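Local coordinates for flagellar hook protein FlgE (Caulobacter crescentus CB15, PDB 5AY6), which forms the flagellar hook, probably a universal joint passing motor torque to the filament, and is represented here by a middle fragment, at residues K143-S148 against Y197-A202; S148-S153 against N159-K164. One frame throughout, in Å; residues are numbered along the deposited sequence.

Contact 1 (K143-S148 against Y197-A202)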
loop_
_atom_site.group_PDB
_atom_site.type_symbol
_atom_site.label_atom_id
_atom_site.label_comp_id
_atom_site.label_asym_id
_atom_site.label_seq_id
_atom_site.Cartn_x
_atom_site.Cartn_y
_atom_site.Cartn_z
ATOM N N LYS A 143 1.932 4.675 -12.754
ATOM C CA LYS A 143 0.603 4.667 -12.135
ATOM C C LYS A 143 0.558 3.759 -10.906
ATOM O O LYS A 143 -0.181 2.775 -10.870
ATOM C CB LYS A 143 -0.455 4.240 -13.152
ATOM C CG LYS A 143 -0.519 5.144 -14.388
ATOM C CD LYS A 143 -1.665 4.742 -15.309
ATOM C CE LYS A 143 -1.525 5.375 -16.688
ATOM N NZ LYS A 143 -1.384 6.856 -16.614
ATOM N N LEU A 144 1.368 4.091 -9.906
ATOM C CA LEU A 144 1.539 3.223 -8.746
ATOM C C LEU A 144 0.347 3.208 -7.795
ATOM O O LEU A 144 -0.425 4.167 -7.713
ATOM C CB LEU A 144 2.792 3.624 -7.970
ATOM C CG LEU A 144 4.103 3.332 -8.701
ATOM C CD1 LEU A 144 5.283 3.805 -7.879
ATOM C CD2 LEU A 144 4.199 1.847 -8.979
ATOM N N TYR A 145 0.223 2.097 -7.076
ATOM C CA TYR A 145 -0.773 1.932 -6.027
ATOM C C TYR A 145 -0.734 3.054 -5.004
ATOM O O TYR A 145 0.340 3.484 -4.566
ATOM C CB TYR A 145 -0.565 0.594 -5.311
ATOM C CG TYR A 145 -1.434 0.403 -4.086
ATOM C CD1 TYR A 145 -0.903 0.527 -2.806
ATOM C CD2 TYR A 145 -2.782 0.096 -4.209
ATOM C CE1 TYR A 145 -1.696 0.351 -1.683
ATOM C CE2 TYR A 145 -3.579 -0.087 -3.094
ATOM C CZ TYR A 145 -3.035 0.045 -1.838
ATOM O OH TYR A 145 -3.836 -0.130 -0.733
ATOM N N ASP A 146 -1.919 3.520 -4.631
ATOM C CA ASP A 146 -2.079 4.473 -3.540
ATOM C C ASP A 146 -3.357 4.142 -2.788
ATOM O O ASP A 146 -4.428 4.094 -3.387
ATOM C CB ASP A 146 -2.131 5.904 -4.055
ATOM C CG ASP A 146 -2.106 6.915 -2.931
ATOM O OD1 ASP A 146 -3.143 7.075 -2.252
ATOM O OD2 ASP A 146 -1.044 7.534 -2.720
ATOM N N PRO A 147 -3.253 3.916 -1.467
ATOM C CA PRO A 147 -4.408 3.496 -0.666
ATOM C C PRO A 147 -5.544 4.514 -0.680
ATOM O O PRO A 147 -6.684 4.162 -0.369
ATOM C CB PRO A 147 -3.826 3.341 0.746
ATOM C CG PRO A 147 -2.535 4.105 0.733
ATOM C CD PRO A 147 -2.019 4.012 -0.667
ATOM N N SER A 148 -5.237 5.749 -1.061
ATOM C CA SER A 148 -6.226 6.817 -1.084
ATOM C C SER A 148 -6.727 7.170 -2.485
ATOM O O SER A 148 -7.930 7.309 -2.692
ATOM C CB SER A 148 -5.649 8.069 -0.423
ATOM O OG SER A 148 -6.468 9.196 -0.674
ATOM N N TYR A 197 0.088 -4.934 1.471
ATOM C CA TYR A 197 -0.774 -3.756 1.594
ATOM C C TYR A 197 -2.222 -4.223 1.626
ATOM O O TYR A 197 -2.647 -4.998 0.765
ATOM C CB TYR A 197 -0.553 -2.774 0.436
ATOM C CG TYR A 197 0.831 -2.171 0.376
ATOM C CD1 TYR A 197 1.654 -2.156 1.495
ATOM C CD2 TYR A 197 1.315 -1.609 -0.800
ATOM C CE1 TYR A 197 2.919 -1.601 1.446
ATOM C CE2 TYR A 197 2.581 -1.056 -0.859
ATOM C CZ TYR A 197 3.377 -1.052 0.266
ATOM O OH TYR A 197 4.635 -0.494 0.218
ATOM N N ALA A 198 -2.979 -3.768 2.620
ATOM C CA ALA A 198 -4.332 -4.275 2.823
ATOM C C ALA A 198 -5.380 -3.174 2.879
ATOM O O ALA A 198 -5.104 -2.055 3.309
ATOM C CB ALA A 198 -4.386 -5.103 4.097
ATOM N N GLU A 199 -6.584 -3.502 2.422
ATOM C CA GLU A 199 -7.737 -2.631 2.595
ATOM C C GLU A 199 -8.929 -3.444 3.069
ATOM O O GLU A 199 -9.134 -4.580 2.636
ATOM C CB GLU A 199 -8.092 -1.903 1.291
ATOM C CG GLU A 199 -6.972 -1.045 0.735
ATOM C CD GLU A 199 -7.266 -0.497 -0.652
ATOM O OE1 GLU A 199 -8.441 -0.186 -0.956
ATOM O OE2 GLU A 199 -6.309 -0.376 -1.439
ATOM N N LEU A 200 -9.700 -2.862 3.976
ATOM C CA LEU A 200 -11.019 -3.376 4.288
ATOM C C LEU A 200 -12.021 -2.499 3.551
ATOM O O LEU A 200 -11.859 -1.284 3.503
ATOM C CB LEU A 200 -11.272 -3.371 5.794
ATOM C CG LEU A 200 -10.601 -4.513 6.564
ATOM C CD1 LEU A 200 -10.666 -4.248 8.059
ATOM C CD2 LEU A 200 -11.259 -5.838 6.221
ATOM N N ARG A 201 -13.039 -3.109 2.958
ATOM C CA ARG A 201 -13.981 -2.352 2.149
ATOM C C ARG A 201 -15.356 -2.999 2.124
ATOM O O ARG A 201 -15.481 -4.223 2.095
ATOM C CB ARG A 201 -13.453 -2.200 0.714
ATOM C CG ARG A 201 -13.234 -3.530 -0.010
ATOM C CD ARG A 201 -12.549 -3.350 -1.367
ATOM N NE ARG A 201 -12.493 -4.606 -2.115
ATOM C CZ ARG A 201 -13.507 -5.092 -2.824
ATOM N NH1 ARG A 201 -14.654 -4.428 -2.874
ATOM N NH2 ARG A 201 -13.382 -6.241 -3.480
ATOM N N ALA A 202 -16.384 -2.160 2.146
ATOM C CA ALA A 202 -17.749 -2.596 1.904
ATOM C C ALA A 202 -18.005 -2.530 0.408
ATOM O O ALA A 202 -17.172 -2.026 -0.340
ATOM C CB ALA A 202 -18.741 -1.725 2.661
HETATM O O HOH W 1 -3.043 -0.363 1.902
#
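A buried contact between a loop and a strand joins Tyr145 to Tyr197 and Glu199. The loop lies between helices 137-140 and 152-157. The strand, 195-202, is the middle one of a five-stranded antiparallel sheet. Tyr145 carries most of the loop's share of the contact, and its CB is directed at the strand. With CG anti to the backbone N (chi1 172°), the ring reaches along to Glu199 from the direction opposite to the carboxylate.

Tyr145 OH donates a hydrogen bond of 2.6 Å to Glu199 OE2. The oxygen is met on its anti side, 19° out of the carboxylate plane. OE2 lies at the edge of the Tyr145 ring, and the ring and carboxylate are nearly coplanar. The same hydroxyl accepts from a water 2.8 Å from Tyr145 OH. That water also donates to Ala198 O, 3.0 Å away, and so ties the loop to the strand backbone.

This sheet lies in the part of FlgE that matches the FlaE D2 domain family. Tyr197 OH is bonded to Ser54 O. Tyr145 O also has Ser54, through its OG, as a partner.

The two tyrosine rings are nearly parallel, with planes 19° apart. Their centroids are 5.7 Å apart, so they barely overlap. Tyr197 CD2 touches Tyr145 CD1 and CE1, each at 3.7 Å. Pro147 N lies over one face of the Tyr145 ring, offset toward the rim.

Beside the ring, the loop turns sharply. Asp146 OD1 accepts from Ser148 N at 2.7 Å, forming an Asx turn. Glu199 OE2 has a second donor in Met152 N, and its bonds would probably stabilise a negative charge on the carboxylate. Glu199 OE1 is bonded to Ser153 OG and Gln214 NE2.

Contact 2 (S148-S153 against N159-K164)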
loop_
_atom_site.group_PDB
_atom_site.type_symbol
_atom_site.label_atom_id
_atom_site.label_comp_id
_atom_site.label_asym_id
_atom_site.label_seq_id
_atom_site.Cartn_x
_atom_site.Cartn_y
_atom_site.Cartn_z
ATOM N N SER A 148 -5.237 5.749 -1.061
ATOM C CA SER A 148 -6.226 6.817 -1.084
ATOM C C SER A 148 -6.727 7.170 -2.485
ATOM O O SER A 148 -7.930 7.309 -2.692
ATOM C CB SER A 148 -5.649 8.069 -0.423
ATOM O OG SER A 148 -6.468 9.196 -0.674
ATOM N N THR A 149 -5.816 7.313 -3.446
ATOM C CA THR A 149 -6.192 7.847 -4.756
ATOM C C THR A 149 -6.114 6.838 -5.897
ATOM O O THR A 149 -6.568 7.117 -7.004
ATOM C CB THR A 149 -5.314 9.058 -5.134
ATOM O OG1 THR A 149 -3.935 8.670 -5.137
ATOM C CG2 THR A 149 -5.517 10.196 -4.140
ATOM N N TRP A 150 -5.542 5.670 -5.636
ATOM C CA TRP A 150 -5.398 4.654 -6.674
ATOM C C TRP A 150 -5.366 3.277 -6.017
ATOM O O TRP A 150 -4.342 2.598 -6.009
ATOM C CB TRP A 150 -4.131 4.916 -7.490
ATOM C CG TRP A 150 -4.127 4.314 -8.862
ATOM C CD1 TRP A 150 -3.284 3.341 -9.332
ATOM C CD2 TRP A 150 -4.988 4.657 -9.953
ATOM N NE1 TRP A 150 -3.576 3.057 -10.644
ATOM C CE2 TRP A 150 -4.618 3.851 -11.051
ATOM C CE3 TRP A 150 -6.040 5.565 -10.110
ATOM C CZ2 TRP A 150 -5.260 3.923 -12.284
ATOM C CZ3 TRP A 150 -6.679 5.637 -11.336
ATOM C CH2 TRP A 150 -6.287 4.821 -12.406
ATOM N N SER A 151 -6.498 2.878 -5.451
ATOM C CA SER A 151 -6.514 1.762 -4.511
ATOM C C SER A 151 -7.270 0.549 -5.026
ATOM O O SER A 151 -7.778 0.548 -6.148
ATOM C CB SER A 151 -7.125 2.213 -3.186
ATOM O OG SER A 151 -8.497 2.524 -3.353
ATOM N N MET A 152 -7.331 -0.493 -4.204
ATOM C CA MET A 152 -8.091 -1.681 -4.555
ATOM C C MET A 152 -9.593 -1.401 -4.435
ATOM O O MET A 152 -10.403 -2.011 -5.131
ATOM C CB MET A 152 -7.674 -2.864 -3.677
ATOM C CG MET A 152 -6.208 -3.246 -3.837
ATOM S SD MET A 152 -5.698 -4.620 -2.783
ATOM C CE MET A 152 -4.957 -3.723 -1.419
ATOM N N SER A 153 -9.965 -0.465 -3.569
ATOM C CA SER A 153 -11.362 -0.063 -3.473
ATOM C C SER A 153 -11.768 0.725 -4.719
ATOM O O SER A 153 -12.904 0.620 -5.187
ATOM C CB SER A 153 -11.610 0.758 -2.205
ATOM O OG SER A 153 -11.401 -0.039 -1.045
ATOM N N ASN A 159 -13.200 -1.135 -12.629
ATOM C CA ASN A 159 -12.101 -2.057 -12.916
ATOM C C ASN A 159 -11.003 -1.478 -13.808
ATOM O O ASN A 159 -9.956 -2.101 -13.996
ATOM C CB ASN A 159 -12.645 -3.337 -13.555
ATOM C CG ASN A 159 -13.157 -4.326 -12.527
ATOM O OD1 ASN A 159 -13.317 -3.993 -11.348
ATOM N ND2 ASN A 159 -13.411 -5.553 -12.964
ATOM N N SER A 160 -11.243 -0.293 -14.359
ATOM C CA SER A 160 -10.230 0.402 -15.139
ATOM C C SER A 160 -9.414 1.350 -14.257
ATOM O O SER A 160 -8.411 1.914 -14.693
ATOM C CB SER A 160 -10.877 1.171 -16.294
ATOM O OG SER A 160 -11.684 2.232 -15.812
ATOM N N LYS A 161 -9.852 1.522 -13.014
ATOM C CA LYS A 161 -9.167 2.409 -12.080
ATOM C C LYS A 161 -8.442 1.610 -11.002
ATOM O O LYS A 161 -8.720 0.431 -10.805
ATOM C CB LYS A 161 -10.159 3.375 -11.422
ATOM C CG LYS A 161 -11.040 4.153 -12.393
ATOM C CD LYS A 161 -10.225 5.128 -13.219
ATOM C CE LYS A 161 -11.119 6.126 -13.938
ATOM N NZ LYS A 161 -10.318 7.185 -14.617
ATOM N N GLY A 162 -7.509 2.259 -10.315
ATOM C CA GLY A 162 -6.844 1.659 -9.173
ATOM C C GLY A 162 -6.044 0.413 -9.501
ATOM O O GLY A 162 -5.466 0.295 -10.582
ATOM N N VAL A 163 -5.999 -0.511 -8.549
ATOM C CA VAL A 163 -5.173 -1.709 -8.673
ATOM C C VAL A 163 -5.950 -2.961 -8.292
ATOM O O VAL A 163 -6.580 -3.012 -7.238
ATOM C CB VAL A 163 -3.908 -1.615 -7.785
ATOM C CG1 VAL A 163 -3.046 -2.868 -7.934
ATOM C CG2 VAL A 163 -3.100 -0.372 -8.124
ATOM N N LYS A 164 -5.896 -3.973 -9.156
ATOM C CA LYS A 164 -6.494 -5.276 -8.880
ATOM C C LYS A 164 -5.713 -6.005 -7.791
ATOM O O LYS A 164 -4.497 -6.153 -7.898
ATOM C CB LYS A 164 -6.527 -6.116 -10.159
ATOM C CG LYS A 164 -7.060 -7.529 -9.990
ATOM C CD LYS A 164 -6.823 -8.347 -11.260
ATOM C CE LYS A 164 -7.562 -9.673 -11.215
ATOM N NZ LYS A 164 -9.033 -9.465 -11.333
#
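Trp150 lies flat against the backbone of Gly162, which covers one face of the indole. The glycine CA sits 3.6 Å from the centroid of the Trp150 five-membered ring and only 9° off its normal, a CH-pi contact. Gly162 N stands over the six-membered ring on the same face, 3.2 Å above the plane. The peptide therefore spans both rings of the indole.

Trp150 holds CG anti to its own N and beside its carbonyl carbon (chi1 -157°). This turns the indole to the glycine although the CB does not point straight at the loop. Lys161 crosses the indole at about a right angle. Its chain bends at chi2, which brings CD to 4.0 Å from Trp150 CH2, at the six-membered ring. Near the five-membered ring, Val163 CG2 lies 3.9 Å from Trp150 CD1, also crossing the indole.

Gly162 has positive phi, and its CA passes 3.4 Å from Ser151 O in a CA-H...O contact. Val163 N donates to the same Ser151 O at 3.2 Å. The N-H points well at the oxygen (162°) but arrives from above the carbonyl plane.

One residue on, Met152 CA makes a second CA-H...O contact, with Val163 O at 3.4 Å. The Met152 chain bends at chi3, leads away from the loop and touches Leu188 and Tyr145. Val163 also touches Leu188, on strand 180-189.

Ser151 OG accepts a weak bond from Ser153 N, which makes Ser151 the N-cap of helix 152-157. Asp154, three residues on, returns a bond from its OD2 to Ser151 N, the aspartate half of a capping box at the start of this short helix.

Contact 1 is wholly buried, whereas contact 2 runs from buried Met152 and Val163 out to exposed Ser160 and Lys161. The two share Ser148, and contact 2 is nested in the loop closed by contact 1. Contact 1 joins the loop to a central strand of the sheet. Contact 2 joins the chain on the two sides of the short helix 152-157. Their chemistry differs accordingly: a buried carboxylate, hydroxyl and water in one, and an indole over a bare peptide in the other. The Glu199 carboxylate of contact 1 also meets the start of the helix that contact 2 borders.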